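Local coordinates for beta-fructofuranosidase (Arthrobacter, PDB 3WPU), which belongs to the levansucrase and invertase family of the beta-fructosidase clan, enzymes whose catalytic fold is a five-bladed beta-propeller, at residues E21-A26 and F323-L328; V60-P65 and D443-G448; W78-E83 and G165-S170; N86-N91 and A486-F491; L105-R110 and F434-G439. All blocks are in the same frame, centred on the assembly; numbering follows the deposited sequence. Where two conformers were deposited one is given.

Contact 1 of 5, residues E21-A26 and F323-L328; sequences EDDFTA and FLPPIL
Two hydrogen bonds tie Thr25 and Ala26 to the strand beside them. OG1 of Thr25 donates to O of Pro326 at 2.7 Å, tilted 34° from the carbonyl plane. With chi1 at -62°, OG1 lies beside its own backbone N, and CG2 turns over the main chain of Ile327 and Leu328. The N of Ala26 gives the second bond, 3.1 Å to O of Ile327, from well above the plane of that carbonyl. A weaker C-H contact runs back, from CA of Leu328 to O of Ala26 at 3.2 Å.

The remaining contacts are packing. Pro325 pushes its ring toward the loop, and its CG touches O of Asp22 at 3.4 Å and OD2 of Asp23 at 3.5 Å. CB of Ala26 meets CD1 of Leu328 at 4.0 Å. Glu21 and Leu324 run side by side, while the carboxylate of Glu21 goes on to a salt bridge with Lys312.

Arg379 also bonds to O of Phe24, Pro325 and Pro326, bracing both segments. Ala26 and Leu328 form a parallel bridge, which puts strand 26-27 at the edge of a five-stranded mixed sheet. Strand 305-313 lies beyond strand 321-331, where Ile327 and Leu328 both face Val308 in a classic beta bulge.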
# COMPACT_ATOMS: atom_id res chain seq x y z
N GLU A 21 -19.00 -6.82 11.04
CA GLU A 21 -19.02 -8.21 11.52
C GLU A 21 -19.85 -9.19 10.66
O GLU A 21 -19.83 -10.38 10.92
CB GLU A 21 -19.53 -8.25 12.98
CG GLU A 21 -18.70 -7.43 13.94
CD GLU A 21 -19.02 -5.93 13.94
OE1 GLU A 21 -19.88 -5.46 13.15
OE2 GLU A 21 -18.37 -5.18 14.69
N ASP A 22 -20.58 -8.68 9.66
CA ASP A 22 -21.40 -9.48 8.76
C ASP A 22 -20.55 -10.32 7.82
O ASP A 22 -19.36 -10.09 7.69
CB ASP A 22 -22.31 -8.58 7.91
CG ASP A 22 -23.49 -8.02 8.70
OD1 ASP A 22 -23.82 -8.56 9.78
OD2 ASP A 22 -24.12 -7.03 8.23
N ASP A 23 -21.18 -11.30 7.19
CA ASP A 23 -20.47 -12.28 6.37
C ASP A 23 -20.37 -11.94 4.89
O ASP A 23 -19.71 -12.67 4.14
CB ASP A 23 -21.12 -13.64 6.59
CG ASP A 23 -20.94 -14.09 7.98
OD1 ASP A 23 -21.85 -13.87 8.82
OD2 ASP A 23 -19.85 -14.57 8.28
N PHE A 24 -20.98 -10.84 4.47
CA PHE A 24 -20.96 -10.49 3.07
C PHE A 24 -19.55 -10.17 2.60
O PHE A 24 -18.88 -9.32 3.18
CB PHE A 24 -21.82 -9.27 2.82
CG PHE A 24 -21.87 -8.88 1.38
CD1 PHE A 24 -22.82 -9.43 0.53
CD2 PHE A 24 -20.93 -8.00 0.86
CE1 PHE A 24 -22.87 -9.06 -0.81
CE2 PHE A 24 -20.95 -7.66 -0.49
CZ PHE A 24 -21.92 -8.19 -1.32
N THR A 25 -19.15 -10.80 1.51
CA THR A 25 -17.86 -10.54 0.86
C THR A 25 -18.15 -10.10 -0.57
O THR A 25 -18.79 -10.85 -1.34
CB THR A 25 -16.99 -11.79 0.84
OG1 THR A 25 -16.69 -12.24 2.16
CG2 THR A 25 -15.66 -11.52 0.11
N ALA A 26 -17.68 -8.91 -0.92
CA ALA A 26 -17.81 -8.37 -2.28
C ALA A 26 -16.90 -9.16 -3.20
O ALA A 26 -15.84 -9.60 -2.75
CB ALA A 26 -17.43 -6.91 -2.35
N PHE A 323 -10.26 -11.69 13.69
CA PHE A 323 -10.58 -11.74 12.29
C PHE A 323 -12.07 -11.49 12.10
O PHE A 323 -12.90 -11.89 12.94
CB PHE A 323 -10.27 -13.11 11.69
CG PHE A 323 -8.82 -13.34 11.37
CD1 PHE A 323 -8.14 -12.48 10.56
CD2 PHE A 323 -8.18 -14.46 11.85
CE1 PHE A 323 -6.82 -12.71 10.22
CE2 PHE A 323 -6.85 -14.72 11.53
CZ PHE A 323 -6.18 -13.84 10.72
N LEU A 324 -12.38 -10.82 11.00
CA LEU A 324 -13.73 -10.71 10.48
C LEU A 324 -13.74 -11.29 9.07
O LEU A 324 -12.66 -11.55 8.49
CB LEU A 324 -14.20 -9.26 10.49
CG LEU A 324 -14.28 -8.60 11.87
CD1 LEU A 324 -14.62 -7.13 11.79
CD2 LEU A 324 -15.27 -9.32 12.78
N PRO A 325 -14.93 -11.51 8.48
CA PRO A 325 -14.93 -12.15 7.15
C PRO A 325 -14.26 -11.26 6.07
O PRO A 325 -14.18 -10.05 6.21
CB PRO A 325 -16.43 -12.39 6.89
CG PRO A 325 -17.02 -12.51 8.28
CD PRO A 325 -16.29 -11.47 9.08
N PRO A 326 -13.72 -11.87 5.00
CA PRO A 326 -13.11 -11.02 4.00
C PRO A 326 -14.06 -9.98 3.39
O PRO A 326 -15.28 -10.24 3.26
CB PRO A 326 -12.66 -12.02 2.90
CG PRO A 326 -12.77 -13.37 3.48
CD PRO A 326 -13.76 -13.29 4.61
N ILE A 327 -13.54 -8.82 3.08
CA ILE A 327 -14.38 -7.77 2.44
C ILE A 327 -14.39 -7.78 0.93
O ILE A 327 -15.33 -7.25 0.31
CB ILE A 327 -14.09 -6.34 2.96
CG1 ILE A 327 -12.60 -5.97 2.82
CG2 ILE A 327 -14.52 -6.20 4.42
CD1 ILE A 327 -12.30 -4.51 3.09
N LEU A 328 -13.34 -8.34 0.31
CA LEU A 328 -13.29 -8.46 -1.15
C LEU A 328 -12.59 -9.77 -1.51
O LEU A 328 -11.62 -10.17 -0.84
CB LEU A 328 -12.53 -7.29 -1.76
CG LEU A 328 -12.45 -7.26 -3.29
CD1 LEU A 328 -13.76 -6.77 -3.88
CD2 LEU A 328 -11.25 -6.46 -3.79

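Contact 2 of 5, residues V60-P65 and D443-G448; sequences VPQDFP and DFVRGG
Gln62 reaches across to Asp443, while Phe64 packs on Val445 and Gly447. The chain of Gln62 is extended, with CG anti to the backbone N (chi1 -166°), and this carries its amide to the strand. NE2 donates to O of Asp443 at 3.2 Å. The nitrogen comes from above the carbonyl plane, and the N-H...O angle is 149°, so the bond is bent.

Next to it is an apolar patch. CG2 of Val445 is the shared bump: it touches CG of Gln62 at 3.9 Å and CE2 of Phe64 at 3.7 Å. Phe64 and Val445 approach from opposite directions. The far end of the Phe64 ring, CZ, lies 3.7 Å from O of Arg446, which sits at the ring edge near its plane. CA of Gly447 is 3.8 Å from the same CZ. O of Pro61 also lies at the edge of this ring.

Further out, Ile438 is touched by Val60, Gln62 and Phe64, and Trp481 packs against Phe64 and Pro65. The side chain of Arg446 leaves the strand away from the loop; its guanidinium forms salt bridges with Asp436 and Asp108.

Strand 443-446 pairs antiparallel with strand 437-438 in a two-stranded sheet. The 60-65 loop, between helix 30-38 and strand 72-81, lies against this sheet near the protein surface.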
# COMPACT_ATOMS: atom_id res chain seq x y z
N VAL A 60 7.31 7.64 -16.06
CA VAL A 60 8.45 8.00 -15.23
C VAL A 60 9.71 8.02 -16.08
O VAL A 60 9.95 7.08 -16.81
CB VAL A 60 8.62 7.00 -14.09
CG1 VAL A 60 9.83 7.32 -13.24
CG2 VAL A 60 7.38 7.06 -13.20
N PRO A 61 10.52 9.09 -15.96
CA PRO A 61 11.74 9.03 -16.78
C PRO A 61 12.73 7.98 -16.31
O PRO A 61 12.80 7.69 -15.11
CB PRO A 61 12.35 10.42 -16.63
CG PRO A 61 11.82 10.92 -15.36
CD PRO A 61 10.40 10.37 -15.26
N GLN A 62 13.50 7.46 -17.26
CA GLN A 62 14.46 6.39 -17.00
C GLN A 62 15.68 6.88 -16.24
O GLN A 62 16.34 6.09 -15.58
CB GLN A 62 14.89 5.71 -18.31
CG GLN A 62 15.61 4.39 -18.08
CD GLN A 62 15.69 3.51 -19.31
OE1 GLN A 62 14.77 3.45 -20.12
NE2 GLN A 62 16.78 2.78 -19.43
N ASP A 63 15.96 8.18 -16.35
CA ASP A 63 17.00 8.82 -15.55
C ASP A 63 16.36 9.38 -14.30
O ASP A 63 15.79 10.49 -14.31
CB ASP A 63 17.69 9.92 -16.36
CG ASP A 63 18.30 9.39 -17.62
OD1 ASP A 63 19.37 8.76 -17.53
OD2 ASP A 63 17.69 9.58 -18.70
N PHE A 64 16.41 8.59 -13.24
CA PHE A 64 15.79 9.00 -12.00
C PHE A 64 16.89 9.13 -10.95
O PHE A 64 17.90 8.43 -11.01
CB PHE A 64 14.72 8.00 -11.57
CG PHE A 64 15.14 6.55 -11.66
CD1 PHE A 64 15.88 5.96 -10.63
CD2 PHE A 64 14.82 5.77 -12.77
CE1 PHE A 64 16.24 4.63 -10.70
CE2 PHE A 64 15.19 4.44 -12.85
CZ PHE A 64 15.92 3.87 -11.82
N PRO A 65 16.68 10.03 -9.97
CA PRO A 65 17.57 10.07 -8.82
C PRO A 65 17.29 8.89 -7.89
O PRO A 65 16.24 8.21 -7.98
CB PRO A 65 17.20 11.38 -8.16
CG PRO A 65 15.73 11.52 -8.45
CD PRO A 65 15.52 10.92 -9.81
N ASP A 443 17.85 -2.45 -22.73
CA ASP A 443 18.23 -1.17 -22.16
C ASP A 443 17.28 -0.82 -21.03
O ASP A 443 16.45 0.09 -21.16
CB ASP A 443 18.19 -0.08 -23.23
CG ASP A 443 18.52 1.30 -22.68
OD1 ASP A 443 19.34 1.41 -21.76
OD2 ASP A 443 17.93 2.28 -23.18
N PHE A 444 17.42 -1.55 -19.93
CA PHE A 444 16.57 -1.31 -18.77
C PHE A 444 17.38 -1.18 -17.51
O PHE A 444 18.53 -1.62 -17.44
CB PHE A 444 15.50 -2.39 -18.63
CG PHE A 444 16.02 -3.76 -18.26
CD1 PHE A 444 16.09 -4.18 -16.92
CD2 PHE A 444 16.40 -4.67 -19.26
CE1 PHE A 444 16.53 -5.45 -16.59
CE2 PHE A 444 16.85 -5.94 -18.93
CZ PHE A 444 16.92 -6.33 -17.61
N VAL A 445 16.76 -0.60 -16.48
CA VAL A 445 17.41 -0.41 -15.21
C VAL A 445 16.40 -0.72 -14.12
O VAL A 445 15.19 -0.55 -14.34
CB VAL A 445 17.93 1.03 -15.00
CG1 VAL A 445 19.09 1.32 -15.94
CG2 VAL A 445 16.84 2.07 -15.18
N ARG A 446 16.92 -1.20 -12.99
CA ARG A 446 16.11 -1.43 -11.79
C ARG A 446 16.15 -0.20 -10.91
O ARG A 446 17.15 0.51 -10.85
CB ARG A 446 16.60 -2.65 -11.03
CG ARG A 446 16.72 -3.91 -11.88
CD ARG A 446 15.47 -4.25 -12.68
NE ARG A 446 14.39 -4.74 -11.82
CZ ARG A 446 14.26 -6.00 -11.41
NH1 ARG A 446 15.17 -6.91 -11.74
NH2 ARG A 446 13.22 -6.38 -10.66
N GLY A 447 15.05 0.02 -10.19
CA GLY A 447 14.90 1.21 -9.38
C GLY A 447 15.30 1.02 -7.94
O GLY A 447 16.41 1.36 -7.53
N GLY A 448 14.39 0.52 -7.10
CA GLY A 448 14.72 0.38 -5.70
C GLY A 448 14.85 1.75 -5.05
O GLY A 448 15.67 1.96 -4.15

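Contact 3 of 5, residues W78-E83 and G165-S170; sequences WPLTDE and GSARVS
The indole of Trp78 lies with one face over the backbone of Gly165 and Ser166. CD1 stands 3.4 Å from CA of Ser166, and the six-membered ring covers N of Gly165. The CB of Ala167 fills the corner next to the indole, at the ring edge and in its plane, 3.9 Å from NE1. That nitrogen is buried with no partner in the model. CD1 of Leu80 also touches CB of Ala167, at 4.0 Å, so the small alanine fits between two large side chains.

Leu80 and Val169 meet at about a right angle. CG of Leu80 is 3.3 Å from CB of Val169, tighter than usual packing.

Arg168 bends at chi2 and chi3 and lays its guanidinium flat on the turn, with CA of Glu83 over its centre. NH2 is 3.4 Å from CB of Glu83. A water joins NH2 of Arg168 to OE1 of Glu83, and NH1 bonds to Thr249.

N of Thr81 donates to O of Ala167 at 2.9 Å, and N of Val169 donates to O of Thr81 at 2.9 Å. Toward Trp78 the strands part, and a water bridges O of Pro79, OG1 of Thr81 and N of Ala167.

Thr81 thus bonds to the residues before and after Arg168, the pattern of a parallel beta pair. The pair, twisted by 26°, belongs to the large mixed sheet of this beta-propeller family member, where strand 93-102 flanks strand 72-81.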
# COMPACT_ATOMS: atom_id res chain seq x y z
N TRP A 78 5.82 3.57 3.67
CA TRP A 78 4.65 4.17 4.31
C TRP A 78 4.97 5.33 5.24
O TRP A 78 6.02 5.37 5.89
CB TRP A 78 3.81 3.13 5.05
CG TRP A 78 4.52 2.31 6.10
CD1 TRP A 78 4.52 2.51 7.44
CD2 TRP A 78 5.26 1.11 5.87
NE1 TRP A 78 5.23 1.51 8.08
CE2 TRP A 78 5.71 0.65 7.13
CE3 TRP A 78 5.63 0.40 4.72
CZ2 TRP A 78 6.50 -0.51 7.26
CZ3 TRP A 78 6.38 -0.75 4.85
CH2 TRP A 78 6.85 -1.17 6.12
N PRO A 79 4.02 6.28 5.34
CA PRO A 79 4.17 7.43 6.23
C PRO A 79 3.75 7.09 7.67
O PRO A 79 3.27 6.01 7.93
CB PRO A 79 3.20 8.46 5.62
CG PRO A 79 2.10 7.62 5.10
CD PRO A 79 2.76 6.36 4.58
N LEU A 80 3.94 8.04 8.57
CA LEU A 80 3.40 7.96 9.90
C LEU A 80 1.98 8.53 9.85
O LEU A 80 1.77 9.64 9.33
CB LEU A 80 4.27 8.80 10.81
CG LEU A 80 4.17 8.66 12.30
CD1 LEU A 80 4.14 7.18 12.68
CD2 LEU A 80 5.38 9.38 12.89
N THR A 81 1.00 7.78 10.37
CA THR A 81 -0.39 8.14 10.21
C THR A 81 -1.14 8.16 11.51
O THR A 81 -0.71 7.59 12.49
CB THR A 81 -1.11 7.18 9.25
OG1 THR A 81 -0.95 5.82 9.67
CG2 THR A 81 -0.54 7.32 7.84
N ASP A 82 -2.29 8.82 11.46
CA ASP A 82 -3.28 8.68 12.53
C ASP A 82 -4.44 7.80 12.07
O ASP A 82 -4.36 7.13 11.04
CB ASP A 82 -3.72 10.07 13.02
CG ASP A 82 -4.46 10.88 11.97
OD1 ASP A 82 -4.91 10.30 10.96
OD2 ASP A 82 -4.63 12.12 12.17
N GLU A 83 -5.53 7.79 12.83
CA GLU A 83 -6.65 6.91 12.52
C GLU A 83 -7.44 7.32 11.28
O GLU A 83 -8.28 6.56 10.81
CB GLU A 83 -7.58 6.81 13.73
CG GLU A 83 -8.42 8.04 13.98
CD GLU A 83 -7.73 9.14 14.79
OE1 GLU A 83 -6.48 9.14 14.92
OE2 GLU A 83 -8.46 10.02 15.28
N GLY A 165 3.67 -2.92 6.13
CA GLY A 165 2.55 -2.66 7.02
C GLY A 165 2.23 -1.18 7.00
O GLY A 165 1.98 -0.60 5.93
N SER A 166 2.17 -0.59 8.19
CA SER A 166 1.75 0.79 8.40
C SER A 166 2.27 1.23 9.78
O SER A 166 2.78 0.40 10.55
CB SER A 166 0.23 0.91 8.35
OG SER A 166 -0.36 -0.06 9.19
N ALA A 167 2.12 2.51 10.13
CA ALA A 167 2.67 3.02 11.38
C ALA A 167 1.80 4.13 11.93
O ALA A 167 1.55 5.12 11.24
CB ALA A 167 4.09 3.52 11.18
N ARG A 168 1.27 3.92 13.13
CA ARG A 168 0.37 4.85 13.78
C ARG A 168 1.12 5.67 14.83
O ARG A 168 1.85 5.10 15.65
CB ARG A 168 -0.78 4.08 14.42
CG ARG A 168 -1.70 3.41 13.42
CD ARG A 168 -2.66 4.42 12.81
NE ARG A 168 -3.48 4.98 13.88
CZ ARG A 168 -4.61 4.45 14.35
NH1 ARG A 168 -5.16 3.38 13.80
NH2 ARG A 168 -5.21 5.05 15.38
N VAL A 169 0.95 6.99 14.81
CA VAL A 169 1.67 7.85 15.75
C VAL A 169 0.72 8.28 16.85
O VAL A 169 -0.45 8.41 16.62
CB VAL A 169 2.30 9.07 15.03
CG1 VAL A 169 1.25 9.98 14.42
CG2 VAL A 169 3.26 9.82 15.94
N SER A 170 1.25 8.45 18.05
CA SER A 170 0.49 8.91 19.21
C SER A 170 0.97 10.31 19.53
O SER A 170 2.04 10.72 19.09
CB SER A 170 0.76 8.00 20.41
OG SER A 170 0.35 6.67 20.16
O HOH W 1 1.09 4.34 8.28
O HOH W 2 -5.06 7.81 16.65

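Contact 4 of 5, residues N86-N91 and A486-F491; sequences NQYSVN and ANKHLF
Tyr88, Ser89 and Val90 pair in parallel with Lys488, His489 and Leu490, the strand axes 24° apart, through alternating bonds such as Leu490 N to Ser89 O at 2.9 Å and Asn91 N to Leu490 O at 2.8 Å.

The side chain of Asn487 continues the pairing beyond the strand. Its OD1 takes N of Gln87 at 2.9 Å in a nearly straight bond (170°). Its ND2 donates to OD1 of Asn86 at 2.9 Å from above the carbonyl plane.

On one side of the sheet, CB of Lys488 sits over the face of the Tyr88 ring, a CH-pi contact of 3.6 Å to the centroid. The Tyr88 hydroxyl bonds to Asp82, which also holds ND2 of Asn86. On the other side, chi1 of 66° turns OG of Ser89 to ND1 of His489, 2.7 Å away at the ring edge. The second ring nitrogen of His489 bonds to Asp502, and a water links OG of Ser89 to O of Leu490.

Phe491 turns away and meets Phe516 of helix 514-520 edge-to-face. Strand 488-493 pairs antiparallel with strand 496-500 in a beta-hairpin. The parallel pair joins this C-terminal hairpin to the large mixed sheet.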
# COMPACT_ATOMS: atom_id res chain seq x y z
N ASN A 86 -4.21 10.72 8.05
CA ASN A 86 -3.40 11.92 7.93
C ASN A 86 -1.95 11.52 8.15
O ASN A 86 -1.68 10.56 8.88
CB ASN A 86 -3.78 12.95 8.99
CG ASN A 86 -5.16 13.49 8.78
OD1 ASN A 86 -5.48 13.95 7.70
ND2 ASN A 86 -5.99 13.44 9.83
N GLN A 87 -1.05 12.24 7.47
CA GLN A 87 0.37 11.95 7.48
C GLN A 87 1.13 12.98 8.31
O GLN A 87 0.89 14.19 8.21
CB GLN A 87 0.89 11.87 6.04
CG GLN A 87 0.11 10.81 5.26
CD GLN A 87 0.55 10.54 3.84
OE1 GLN A 87 0.04 9.60 3.21
NE2 GLN A 87 1.49 11.31 3.33
N TYR A 88 2.06 12.48 9.13
CA TYR A 88 2.69 13.27 10.17
C TYR A 88 4.19 13.57 10.09
O TYR A 88 5.00 12.72 9.70
CB TYR A 88 2.45 12.60 11.51
CG TYR A 88 1.07 12.83 12.04
CD1 TYR A 88 -0.01 12.14 11.51
CD2 TYR A 88 0.84 13.73 13.08
CE1 TYR A 88 -1.29 12.35 11.98
CE2 TYR A 88 -0.44 13.95 13.56
CZ TYR A 88 -1.51 13.27 12.99
OH TYR A 88 -2.79 13.44 13.46
N SER A 89 4.53 14.79 10.50
CA SER A 89 5.87 15.14 10.93
C SER A 89 5.86 15.12 12.45
O SER A 89 4.79 15.29 13.06
CB SER A 89 6.28 16.51 10.38
OG SER A 89 5.48 17.53 10.95
N VAL A 90 7.02 14.92 13.06
CA VAL A 90 7.18 14.97 14.52
C VAL A 90 8.32 15.94 14.85
O VAL A 90 9.44 15.81 14.34
CB VAL A 90 7.48 13.59 15.16
CG1 VAL A 90 7.54 13.70 16.68
CG2 VAL A 90 6.42 12.56 14.76
N ASN A 91 8.01 16.96 15.63
CA ASN A 91 8.99 17.97 16.00
C ASN A 91 9.85 18.45 14.84
O ASN A 91 11.06 18.58 14.96
CB ASN A 91 9.81 17.47 17.18
CG ASN A 91 8.99 17.43 18.46
OD1 ASN A 91 7.80 17.67 18.43
ND2 ASN A 91 9.64 17.13 19.58
N ALA A 486 3.70 15.48 4.82
CA ALA A 486 2.88 15.47 6.04
C ALA A 486 1.85 16.58 5.95
O ALA A 486 2.20 17.70 5.57
CB ALA A 486 3.76 15.66 7.26
N ASN A 487 0.60 16.28 6.28
CA ASN A 487 -0.44 17.31 6.40
C ASN A 487 -0.82 17.59 7.85
O ASN A 487 -1.61 18.50 8.12
CB ASN A 487 -1.68 16.96 5.56
CG ASN A 487 -2.34 15.68 6.02
OD1 ASN A 487 -1.71 14.61 6.03
ND2 ASN A 487 -3.61 15.77 6.39
N LYS A 488 -0.23 16.85 8.78
CA LYS A 488 -0.38 17.15 10.20
C LYS A 488 1.01 17.18 10.82
O LYS A 488 1.91 16.48 10.37
CB LYS A 488 -1.25 16.13 10.91
CG LYS A 488 -2.67 16.06 10.39
CD LYS A 488 -3.49 17.30 10.70
CE LYS A 488 -4.95 17.11 10.31
NZ LYS A 488 -5.71 18.39 10.39
N HIS A 489 1.17 18.00 11.84
CA HIS A 489 2.47 18.23 12.45
C HIS A 489 2.36 18.09 13.94
O HIS A 489 1.68 18.89 14.60
CB HIS A 489 2.96 19.61 12.06
CG HIS A 489 2.89 19.84 10.59
ND1 HIS A 489 3.83 19.35 9.72
CD2 HIS A 489 1.91 20.38 9.83
CE1 HIS A 489 3.47 19.64 8.48
NE2 HIS A 489 2.31 20.26 8.52
N LEU A 490 3.01 17.06 14.47
CA LEU A 490 3.01 16.79 15.89
C LEU A 490 4.15 17.57 16.53
O LEU A 490 5.29 17.56 16.04
CB LEU A 490 3.19 15.28 16.13
CG LEU A 490 3.19 14.84 17.59
CD1 LEU A 490 1.89 15.22 18.28
CD2 LEU A 490 3.41 13.34 17.70
N PHE A 491 3.81 18.27 17.61
CA PHE A 491 4.81 18.91 18.46
C PHE A 491 4.65 18.32 19.84
O PHE A 491 3.58 18.40 20.42
CB PHE A 491 4.61 20.41 18.45
CG PHE A 491 4.82 21.03 17.12
CD1 PHE A 491 6.09 21.00 16.54
CD2 PHE A 491 3.78 21.63 16.42
CE1 PHE A 491 6.31 21.57 15.29
CE2 PHE A 491 4.00 22.20 15.18
CZ PHE A 491 5.26 22.16 14.62
O HOH W 3 6.25 18.59 13.36

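Contact 5 of 5, residues L105-R110 and F434-G439; sequences LGFDDR and FIDTIG. With GOL (glycerol), chain D.
Phe107 and Asp436 both hold CG anti to the backbone N (chi1 -168° and -171°), which brings ring and carboxylate together. Arg110 starts with CG between N and the carbonyl carbon, then extends straight to NE and reaches the same spot.

OD1 of Asp436 lies in the plane of the Phe107 ring, 3.4 Å from CE2. CZ of the same ring meets CE1 of Phe434 at 4.0 Å. NH1 of Arg110 rests over the centre of the Phe107 ring and donates to O of Phe107 at 2.9 Å. The guanidinium is thus fixed on its own segment, and Trp75 adds a cation-pi contact.

Arg110 and Asp436 do not form a salt bridge: NH2 and OD2 are 4.5 Å apart. A glycerol, probably from the crystallisation liquor, spans them. Its O3 takes NH2 of Arg110 at 3.0 Å and donates to OD2 of Asp436 at 2.7 Å. Its O2 donates to OD1 of Asp108 at 2.6 Å, and His111 also binds the molecule.

Two carboxylates and a guanidinium beside buried rings thus offer donors and acceptors at one point. A single hydroxyl, O3, bridges charges too far apart for a salt bridge. The glycerol may mark a polar pocket.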
# COMPACT_ATOMS: atom_id res chain seq x y z
N LEU A 105 22.87 -6.93 -2.87
CA LEU A 105 21.98 -7.98 -3.36
C LEU A 105 21.46 -7.69 -4.77
O LEU A 105 21.28 -6.53 -5.15
CB LEU A 105 20.76 -8.13 -2.42
CG LEU A 105 21.11 -8.54 -1.00
CD1 LEU A 105 19.92 -8.35 -0.06
CD2 LEU A 105 21.61 -9.96 -0.93
N GLY A 106 21.23 -8.74 -5.55
CA GLY A 106 20.36 -8.62 -6.73
C GLY A 106 18.99 -8.13 -6.28
O GLY A 106 18.46 -8.62 -5.27
N PHE A 107 18.45 -7.15 -7.00
CA PHE A 107 17.17 -6.54 -6.62
C PHE A 107 16.07 -7.58 -6.49
O PHE A 107 15.22 -7.46 -5.62
CB PHE A 107 16.76 -5.44 -7.63
CG PHE A 107 15.62 -4.58 -7.17
CD1 PHE A 107 15.64 -3.98 -5.93
CD2 PHE A 107 14.53 -4.35 -8.02
CE1 PHE A 107 14.58 -3.19 -5.50
CE2 PHE A 107 13.49 -3.55 -7.61
CZ PHE A 107 13.50 -2.97 -6.35
N ASP A 108 16.10 -8.63 -7.30
CA ASP A 108 15.05 -9.65 -7.24
C ASP A 108 15.21 -10.65 -6.08
O ASP A 108 14.31 -11.45 -5.80
CB ASP A 108 14.96 -10.41 -8.57
CG ASP A 108 14.39 -9.56 -9.67
OD1 ASP A 108 13.33 -8.95 -9.46
OD2 ASP A 108 14.97 -9.54 -10.77
N ASP A 109 16.35 -10.58 -5.39
CA ASP A 109 16.59 -11.42 -4.22
C ASP A 109 16.26 -10.69 -2.93
O ASP A 109 16.52 -11.19 -1.85
CB ASP A 109 18.04 -11.92 -4.18
CG ASP A 109 18.36 -12.85 -5.33
OD1 ASP A 109 17.49 -13.64 -5.72
OD2 ASP A 109 19.50 -12.78 -5.86
N ARG A 110 15.67 -9.50 -3.06
CA ARG A 110 15.47 -8.64 -1.90
C ARG A 110 14.46 -9.21 -0.92
O ARG A 110 14.51 -8.90 0.28
CB ARG A 110 15.01 -7.24 -2.33
CG ARG A 110 13.60 -7.12 -2.93
CD ARG A 110 13.33 -5.74 -3.55
NE ARG A 110 11.99 -5.63 -4.15
CZ ARG A 110 11.63 -6.01 -5.37
NH1 ARG A 110 12.53 -6.54 -6.21
NH2 ARG A 110 10.36 -5.85 -5.77
N PHE A 434 7.16 2.90 -5.67
CA PHE A 434 8.59 2.68 -5.93
C PHE A 434 8.76 2.21 -7.34
O PHE A 434 7.92 1.55 -7.93
CB PHE A 434 9.20 1.69 -4.92
CG PHE A 434 9.00 0.23 -5.26
CD1 PHE A 434 9.86 -0.45 -6.09
CD2 PHE A 434 7.90 -0.46 -4.78
CE1 PHE A 434 9.65 -1.79 -6.41
CE2 PHE A 434 7.67 -1.79 -5.09
CZ PHE A 434 8.54 -2.46 -5.93
N ILE A 435 9.96 2.45 -7.86
CA ILE A 435 10.32 2.03 -9.21
C ILE A 435 10.90 0.62 -9.24
O ILE A 435 11.84 0.30 -8.48
CB ILE A 435 11.40 2.98 -9.77
CG1 ILE A 435 10.86 4.41 -9.88
CG2 ILE A 435 11.87 2.49 -11.14
CD1 ILE A 435 11.89 5.45 -10.26
N ASP A 436 10.35 -0.23 -10.10
CA ASP A 436 10.84 -1.59 -10.18
C ASP A 436 11.78 -1.64 -11.37
O ASP A 436 13.00 -1.77 -11.18
CB ASP A 436 9.72 -2.61 -10.28
CG ASP A 436 10.21 -4.04 -10.14
OD1 ASP A 436 11.43 -4.29 -10.19
OD2 ASP A 436 9.37 -4.93 -10.03
N THR A 437 11.23 -1.49 -12.57
CA THR A 437 12.07 -1.45 -13.79
C THR A 437 11.60 -0.35 -14.74
O THR A 437 10.41 -0.14 -14.88
CB THR A 437 11.99 -2.78 -14.54
OG1 THR A 437 12.47 -3.80 -13.69
CG2 THR A 437 12.84 -2.78 -15.87
N ILE A 438 12.53 0.31 -15.43
CA ILE A 438 12.18 1.21 -16.53
C ILE A 438 13.13 0.88 -17.66
O ILE A 438 14.33 0.80 -17.42
CB ILE A 438 12.30 2.70 -16.17
CG1 ILE A 438 11.33 3.04 -15.03
CG2 ILE A 438 12.00 3.56 -17.38
CD1 ILE A 438 11.45 4.45 -14.50
N GLY A 439 12.58 0.65 -18.83
CA GLY A 439 13.41 0.43 -20.02
C GLY A 439 12.94 -0.69 -20.91
O GLY A 439 11.97 -1.39 -20.62
C1 GOL D . 9.81 -10.47 -8.86
O1 GOL D . 9.96 -11.58 -7.97
C2 GOL D . 10.19 -9.18 -8.15
O2 GOL D . 11.52 -9.27 -7.63
C3 GOL D . 10.09 -8.04 -9.17
O3 GOL D . 10.61 -6.84 -8.62

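How the contacts relate
From the N terminus, contact 1 closes the first long loop by joining a segment near the chain start to strand 321-331. The 60-65 loop then opens contact 2, which ends at strand 443-446 and encloses contacts 3 and 5. Contact 3 also falls within the span of contact 1. Contact 4 encloses contact 5 and brings strand 488-493, near the C terminus, back to strand 88-90. Contact 1 crosses contacts 2, 4 and 5. Contact 3 crosses 4 and 5, and contact 2 crosses 4. Contacts 3 and 4 touch within one mixed sheet. Contacts 2 and 5 meet at strands 437-438 and 443-446, about 40 Å and 35 Å from contact 1, centre to centre.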